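Local coordinates for protein yeast glycogen phosphorylase (PDB 1YGP) that is a carbohydrate phosphorylase of the GT-B clan, a two-domain protein that holds pyridoxal-5'-phosphate in the model, at residues E180-W185 against R863-Y868; K480-V485 against D870-V875. One frame throughout, in Å; residues are numbered along the deposited sequence.

Interaction 1 of 2, residues E180-W185 against R863-Y868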
loop_
_atom_site.group_PDB
_atom_site.type_symbol
_atom_site.label_atom_id
_atom_site.label_comp_id
_atom_site.label_asym_id
_atom_site.label_seq_id
_atom_site.Cartn_x
_atom_site.Cartn_y
_atom_site.Cartn_z
ATOM N N GLU A 180 -24.633 0.724 -22.255
ATOM C CA GLU A 180 -25.274 -0.056 -23.291
ATOM C C GLU A 180 -25.393 -1.550 -23.009
ATOM O O GLU A 180 -25.895 -2.293 -23.856
ATOM C CB GLU A 180 -24.514 0.201 -24.593
ATOM C CG GLU A 180 -25.051 1.503 -25.150
ATOM C CD GLU A 180 -24.530 1.982 -26.496
ATOM O OE1 GLU A 180 -23.929 1.202 -27.233
ATOM O OE2 GLU A 180 -24.738 3.151 -26.815
ATOM N N GLY A 181 -24.968 -2.040 -21.845
ATOM C CA GLY A 181 -25.004 -3.464 -21.544
ATOM C C GLY A 181 -24.206 -4.284 -22.556
ATOM O O GLY A 181 -24.603 -5.397 -22.896
ATOM N N ILE A 182 -23.114 -3.753 -23.107
ATOM C CA ILE A 182 -22.269 -4.463 -24.068
ATOM C C ILE A 182 -21.356 -5.284 -23.155
ATOM O O ILE A 182 -20.808 -4.694 -22.223
ATOM C CB ILE A 182 -21.427 -3.452 -24.936
ATOM C CG1 ILE A 182 -22.292 -2.719 -25.938
ATOM C CG2 ILE A 182 -20.321 -4.193 -25.652
ATOM C CD1 ILE A 182 -22.865 -3.601 -27.044
ATOM N N PRO A 183 -21.104 -6.586 -23.316
ATOM C CA PRO A 183 -20.213 -7.329 -22.432
ATOM C C PRO A 183 -18.737 -7.007 -22.680
ATOM O O PRO A 183 -18.025 -7.729 -23.388
ATOM C CB PRO A 183 -20.609 -8.780 -22.688
ATOM C CG PRO A 183 -22.028 -8.662 -23.195
ATOM C CD PRO A 183 -21.866 -7.498 -24.150
ATOM N N ALA A 184 -18.263 -5.889 -22.133
ATOM C CA ALA A 184 -16.869 -5.509 -22.297
ATOM C C ALA A 184 -16.088 -5.306 -20.993
ATOM O O ALA A 184 -16.612 -4.882 -19.947
ATOM C CB ALA A 184 -16.770 -4.228 -23.089
ATOM N N TRP A 185 -14.815 -5.677 -21.085
ATOM C CA TRP A 185 -13.847 -5.549 -20.035
ATOM C C TRP A 185 -12.694 -4.753 -20.613
ATOM O O TRP A 185 -12.343 -4.912 -21.796
ATOM C CB TRP A 185 -13.305 -6.895 -19.599
ATOM C CG TRP A 185 -14.051 -7.551 -18.454
ATOM C CD1 TRP A 185 -15.399 -7.400 -18.314
ATOM C CD2 TRP A 185 -13.498 -8.341 -17.476
ATOM N NE1 TRP A 185 -15.708 -8.093 -17.253
ATOM C CE2 TRP A 185 -14.618 -8.667 -16.721
ATOM C CE3 TRP A 185 -12.260 -8.827 -17.102
ATOM C CZ2 TRP A 185 -14.528 -9.479 -15.590
ATOM C CZ3 TRP A 185 -12.160 -9.635 -15.975
ATOM C CH2 TRP A 185 -13.283 -9.961 -15.222
ATOM N N ARG A 863 -22.862 6.662 -29.303
ATOM C CA ARG A 863 -22.943 6.467 -30.742
ATOM C C ARG A 863 -21.622 5.847 -31.198
ATOM O O ARG A 863 -21.718 4.905 -31.981
ATOM C CB ARG A 863 -23.192 7.814 -31.412
ATOM C CG ARG A 863 -23.388 7.896 -32.912
ATOM C CD ARG A 863 -22.090 7.817 -33.689
ATOM N NE ARG A 863 -21.254 8.987 -33.493
ATOM C CZ ARG A 863 -19.920 8.927 -33.536
ATOM N NH1 ARG A 863 -19.263 7.786 -33.759
ATOM N NH2 ARG A 863 -19.233 10.046 -33.376
ATOM N N CYS A 864 -20.403 6.270 -30.779
ATOM C CA CYS A 864 -19.153 5.570 -31.148
ATOM C C CYS A 864 -19.255 4.084 -30.819
ATOM O O CYS A 864 -18.899 3.220 -31.630
ATOM C CB CYS A 864 -17.897 5.964 -30.393
ATOM S SG CYS A 864 -17.447 7.697 -30.221
ATOM N N ILE A 865 -19.780 3.743 -29.637
ATOM C CA ILE A 865 -19.875 2.352 -29.239
ATOM C C ILE A 865 -20.947 1.628 -30.036
ATOM O O ILE A 865 -20.758 0.431 -30.303
ATOM C CB ILE A 865 -20.121 2.303 -27.715
ATOM C CG1 ILE A 865 -18.876 2.862 -27.041
ATOM C CG2 ILE A 865 -20.360 0.896 -27.211
ATOM C CD1 ILE A 865 -17.548 2.158 -27.388
ATOM N N GLU A 866 -22.019 2.298 -30.481
ATOM C CA GLU A 866 -22.986 1.646 -31.352
ATOM C C GLU A 866 -22.294 1.225 -32.652
ATOM O O GLU A 866 -22.352 0.067 -33.069
ATOM C CB GLU A 866 -24.131 2.595 -31.670
ATOM C CG GLU A 866 -25.074 2.827 -30.486
ATOM C CD GLU A 866 -26.094 3.976 -30.588
ATOM O OE1 GLU A 866 -26.471 4.405 -31.684
ATOM O OE2 GLU A 866 -26.519 4.451 -29.533
ATOM N N GLU A 867 -21.502 2.123 -33.227
ATOM C CA GLU A 867 -20.861 1.877 -34.499
ATOM C C GLU A 867 -19.865 0.755 -34.389
ATOM O O GLU A 867 -19.840 -0.148 -35.235
ATOM C CB GLU A 867 -20.121 3.104 -35.015
ATOM C CG GLU A 867 -21.005 4.335 -35.170
ATOM C CD GLU A 867 -20.533 5.265 -36.263
ATOM O OE1 GLU A 867 -19.487 5.910 -36.148
ATOM O OE2 GLU A 867 -21.233 5.336 -37.262
ATOM N N TYR A 868 -19.060 0.769 -33.327
ATOM C CA TYR A 868 -18.051 -0.254 -33.140
ATOM C C TYR A 868 -18.718 -1.595 -32.974
ATOM O O TYR A 868 -18.352 -2.539 -33.683
ATOM C CB TYR A 868 -17.214 0.030 -31.913
ATOM C CG TYR A 868 -15.982 0.902 -32.102
ATOM C CD1 TYR A 868 -14.794 0.330 -32.549
ATOM C CD2 TYR A 868 -16.013 2.241 -31.736
ATOM C CE1 TYR A 868 -13.634 1.087 -32.615
ATOM C CE2 TYR A 868 -14.849 3.000 -31.802
ATOM C CZ TYR A 868 -13.658 2.427 -32.236
ATOM O OH TYR A 868 -12.492 3.189 -32.259
#

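Interaction 2 of 2, residues K480-V485 against D870-V875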
loop_
_atom_site.group_PDB
_atom_site.type_symbol
_atom_site.label_atom_id
_atom_site.label_comp_id
_atom_site.label_asym_id
_atom_site.label_seq_id
_atom_site.Cartn_x
_atom_site.Cartn_y
_atom_site.Cartn_z
ATOM N N LYS A 480 -9.856 -5.678 -38.956
ATOM C CA LYS A 480 -10.442 -4.381 -39.273
ATOM C C LYS A 480 -9.484 -3.329 -38.776
ATOM O O LYS A 480 -8.899 -3.590 -37.715
ATOM C CB LYS A 480 -11.764 -4.237 -38.562
ATOM C CG LYS A 480 -12.592 -3.044 -38.998
ATOM C CD LYS A 480 -13.098 -3.250 -40.404
ATOM C CE LYS A 480 -14.020 -4.450 -40.489
ATOM N NZ LYS A 480 -14.412 -4.650 -41.869
ATOM N N VAL A 481 -9.213 -2.217 -39.466
ATOM C CA VAL A 481 -8.434 -1.143 -38.848
ATOM C C VAL A 481 -9.323 0.085 -38.988
ATOM O O VAL A 481 -10.157 0.148 -39.894
ATOM C CB VAL A 481 -6.990 -0.908 -39.506
ATOM C CG1 VAL A 481 -6.748 -1.972 -40.549
ATOM C CG2 VAL A 481 -6.818 0.494 -40.074
ATOM N N ASN A 482 -9.269 1.050 -38.084
ATOM C CA ASN A 482 -10.124 2.217 -38.200
ATOM C C ASN A 482 -9.454 3.491 -37.772
ATOM O O ASN A 482 -8.592 3.489 -36.897
ATOM C CB ASN A 482 -11.402 2.077 -37.364
ATOM C CG ASN A 482 -11.221 2.013 -35.854
ATOM O OD1 ASN A 482 -10.920 0.955 -35.285
ATOM N ND2 ASN A 482 -11.404 3.128 -35.157
ATOM N N GLY A 483 -9.778 4.582 -38.436
ATOM C CA GLY A 483 -9.300 5.877 -38.007
ATOM C C GLY A 483 -10.357 6.453 -37.058
ATOM O O GLY A 483 -11.477 5.932 -36.926
ATOM N N VAL A 484 -9.957 7.537 -36.401
ATOM C CA VAL A 484 -10.752 8.268 -35.417
ATOM C C VAL A 484 -11.557 9.479 -35.879
ATOM O O VAL A 484 -12.119 10.208 -35.057
ATOM C CB VAL A 484 -9.832 8.731 -34.260
ATOM C CG1 VAL A 484 -9.246 7.527 -33.521
ATOM C CG2 VAL A 484 -8.738 9.640 -34.833
ATOM N N VAL A 485 -11.607 9.785 -37.160
ATOM C CA VAL A 485 -12.365 10.911 -37.685
ATOM C C VAL A 485 -12.364 10.656 -39.179
ATOM O O VAL A 485 -11.348 10.135 -39.664
ATOM C CB VAL A 485 -11.663 12.224 -37.431
ATOM N N ASP A 870 -21.608 -2.610 -34.029
ATOM C CA ASP A 870 -22.224 -3.136 -35.219
ATOM C C ASP A 870 -21.324 -3.383 -36.409
ATOM O O ASP A 870 -21.623 -4.312 -37.165
ATOM C CB ASP A 870 -23.352 -2.209 -35.609
ATOM C CG ASP A 870 -24.442 -2.158 -34.540
ATOM O OD1 ASP A 870 -24.677 -3.176 -33.865
ATOM O OD2 ASP A 870 -25.051 -1.088 -34.389
ATOM N N THR A 871 -20.232 -2.659 -36.648
ATOM C CA THR A 871 -19.465 -2.954 -37.845
ATOM C C THR A 871 -18.261 -3.847 -37.591
ATOM O O THR A 871 -17.881 -4.695 -38.404
ATOM C CB THR A 871 -19.012 -1.634 -38.512
ATOM O OG1 THR A 871 -18.164 -0.929 -37.622
ATOM C CG2 THR A 871 -20.203 -0.756 -38.844
ATOM N N ILE A 872 -17.666 -3.676 -36.415
ATOM C CA ILE A 872 -16.422 -4.350 -36.120
ATOM C C ILE A 872 -16.594 -5.542 -35.208
ATOM O O ILE A 872 -16.207 -6.650 -35.572
ATOM C CB ILE A 872 -15.451 -3.282 -35.519
ATOM C CG1 ILE A 872 -15.233 -2.152 -36.570
ATOM C CG2 ILE A 872 -14.128 -3.937 -35.121
ATOM C CD1 ILE A 872 -14.431 -0.896 -36.188
ATOM N N TRP A 873 -17.144 -5.338 -34.018
ATOM C CA TRP A 873 -17.180 -6.412 -33.050
ATOM C C TRP A 873 -18.271 -7.448 -33.268
ATOM O O TRP A 873 -18.163 -8.588 -32.820
ATOM C CB TRP A 873 -17.327 -5.830 -31.639
ATOM C CG TRP A 873 -16.186 -4.925 -31.177
ATOM C CD1 TRP A 873 -14.894 -5.044 -31.649
ATOM C CD2 TRP A 873 -16.332 -3.864 -30.317
ATOM N NE1 TRP A 873 -14.238 -4.051 -31.110
ATOM C CE2 TRP A 873 -15.035 -3.323 -30.316
ATOM C CE3 TRP A 873 -17.357 -3.292 -29.555
ATOM C CZ2 TRP A 873 -14.742 -2.194 -29.561
ATOM C CZ3 TRP A 873 -17.056 -2.167 -28.799
ATOM C CH2 TRP A 873 -15.766 -1.622 -28.803
ATOM N N ASN A 874 -19.357 -7.006 -33.909
ATOM C CA ASN A 874 -20.559 -7.790 -34.159
ATOM C C ASN A 874 -20.995 -8.366 -32.830
ATOM O O ASN A 874 -21.147 -9.561 -32.596
ATOM C CB ASN A 874 -20.278 -8.889 -35.187
ATOM C CG ASN A 874 -19.757 -8.272 -36.481
ATOM O OD1 ASN A 874 -18.634 -8.529 -36.914
ATOM N ND2 ASN A 874 -20.487 -7.392 -37.157
ATOM N N VAL A 875 -21.229 -7.406 -31.949
ATOM C CA VAL A 875 -21.557 -7.693 -30.573
ATOM C C VAL A 875 -22.956 -7.135 -30.285
ATOM O O VAL A 875 -23.336 -6.093 -30.822
ATOM C CB VAL A 875 -20.351 -7.064 -29.805
ATOM C CG1 VAL A 875 -20.768 -5.996 -28.834
ATOM C CG2 VAL A 875 -19.626 -8.185 -29.090
#

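Interaction 1 of 2, residues E180-W185 against R863-Y868
E180 reaches across to the side of helix 861-873 and meets I865 and E866 there. Its CB and CG both stop short of the helix. CG sits anti to the carbonyl carbon (chi1 -82°), and the chain then runs straight out to the helix. E180 CD is the first atom to arrive, 4.1 Å from CG of E866. Both carboxylate oxygens rest on that same methylene: E180 OE1 is 3.8 Å and E180 OE2 3.7 Å from E866 CG. Each oxygen also has a second neighbour. E180 OE1 lies 3.6 Å from the CG2 methyl of I865, while E180 OE2 is 3.5 Å from OE2 of E866. The two glutamate side chains cross at about a right angle, with their carboxylate planes 34° apart. Both oxygens of that last pair are acceptors, so nothing bonds them. Two like charges thus lie near each other at a partly open edge, which may modestly favour protonation.

I182 adds the apolar part. I182 CG1 is 4.3 Å from the same CG2 of I865, and both E180 and I182 approach this methyl from one side. The other branch of I865 leads away, and its side chain also packs on F173 and S176 of helix 165-179.

G181 ends helix 165-179 in a Schellman motif, and P183 centres an inverse gamma turn before strand 184-189. This is the helix-to-strand link of a beta-alpha-beta crossover in a Rossmann-like domain. The late helix 861-873 packs against it, as the C-terminal helix of GT-B folds does when it returns to the N-terminal domain.

Interaction 2 of 2, residues K480-V485 against D870-V875
This is a mainly apolar contact between an inner strand of the mixed sheet, 478-483, and the last turn of helix 861-873. K480 and I872 carry it. The CG of K480 lies 3.7 Å from CG1 of I872 and 4.0 Å from its CD1. Nearer the backbone, K480 CB is 4.2 Å from I872 CG2. K480 starts with CG opposite the backbone N (chi1 -170°), then bends at chi2 and chi3. The bends turn the amine away from the isoleucine, leaving CG as its nearest point, and K480 CE passes 4.4 Å from the carbonyl O of T871. NZ has a weak hydrogen bond to S507 O.

I872 is extended at its end (chi2 174°), which carries CD1 along to N482. I872 CD1 stands 4.1 Å from OD1 of N482, and the two side chains cross at about a right angle. That oxygen is hydrogen-bonded to T403 OG1. The same isoleucine also touches V510, A401 and Q364, so three strands of the sheet besides 478-483 share it. The helix widens into a pi-type turn at 870-873 before N874 leaves it with positive phi.

The chemistry implies a union by dispersion and exclusion of water. The lysine contributes its methylenes and the asparagine a satisfied oxygen, while the amine and amide find their polar partners elsewhere: S507 O, weakly, for the first, and T403 and Y868 for the second.

Overall arrangement
Interactions 1 and 2 both use helix 861-873, interaction 1 against the loop leading into strand 184-189 and interaction 2 against strand 478-483 of the same sheet. Their centres are about 11 Å apart. They also touch directly. Y868 O and W873 N are 3.1 Å apart, a probable hydrogen bond within the helix. Y868 OH and N482 ND2, also 3.1 Å apart, probably bond the helix to strand 478-483. I182 CD1 packs on V875 CG1 at 3.7 Å. Neither contact includes a residue of the pyridoxal-5'-phosphate pocket. The segment 480-485 still leads towards it: V484 O is hydrogen-bonded to S722, which lies shortly before the pocket residues T724 and S725.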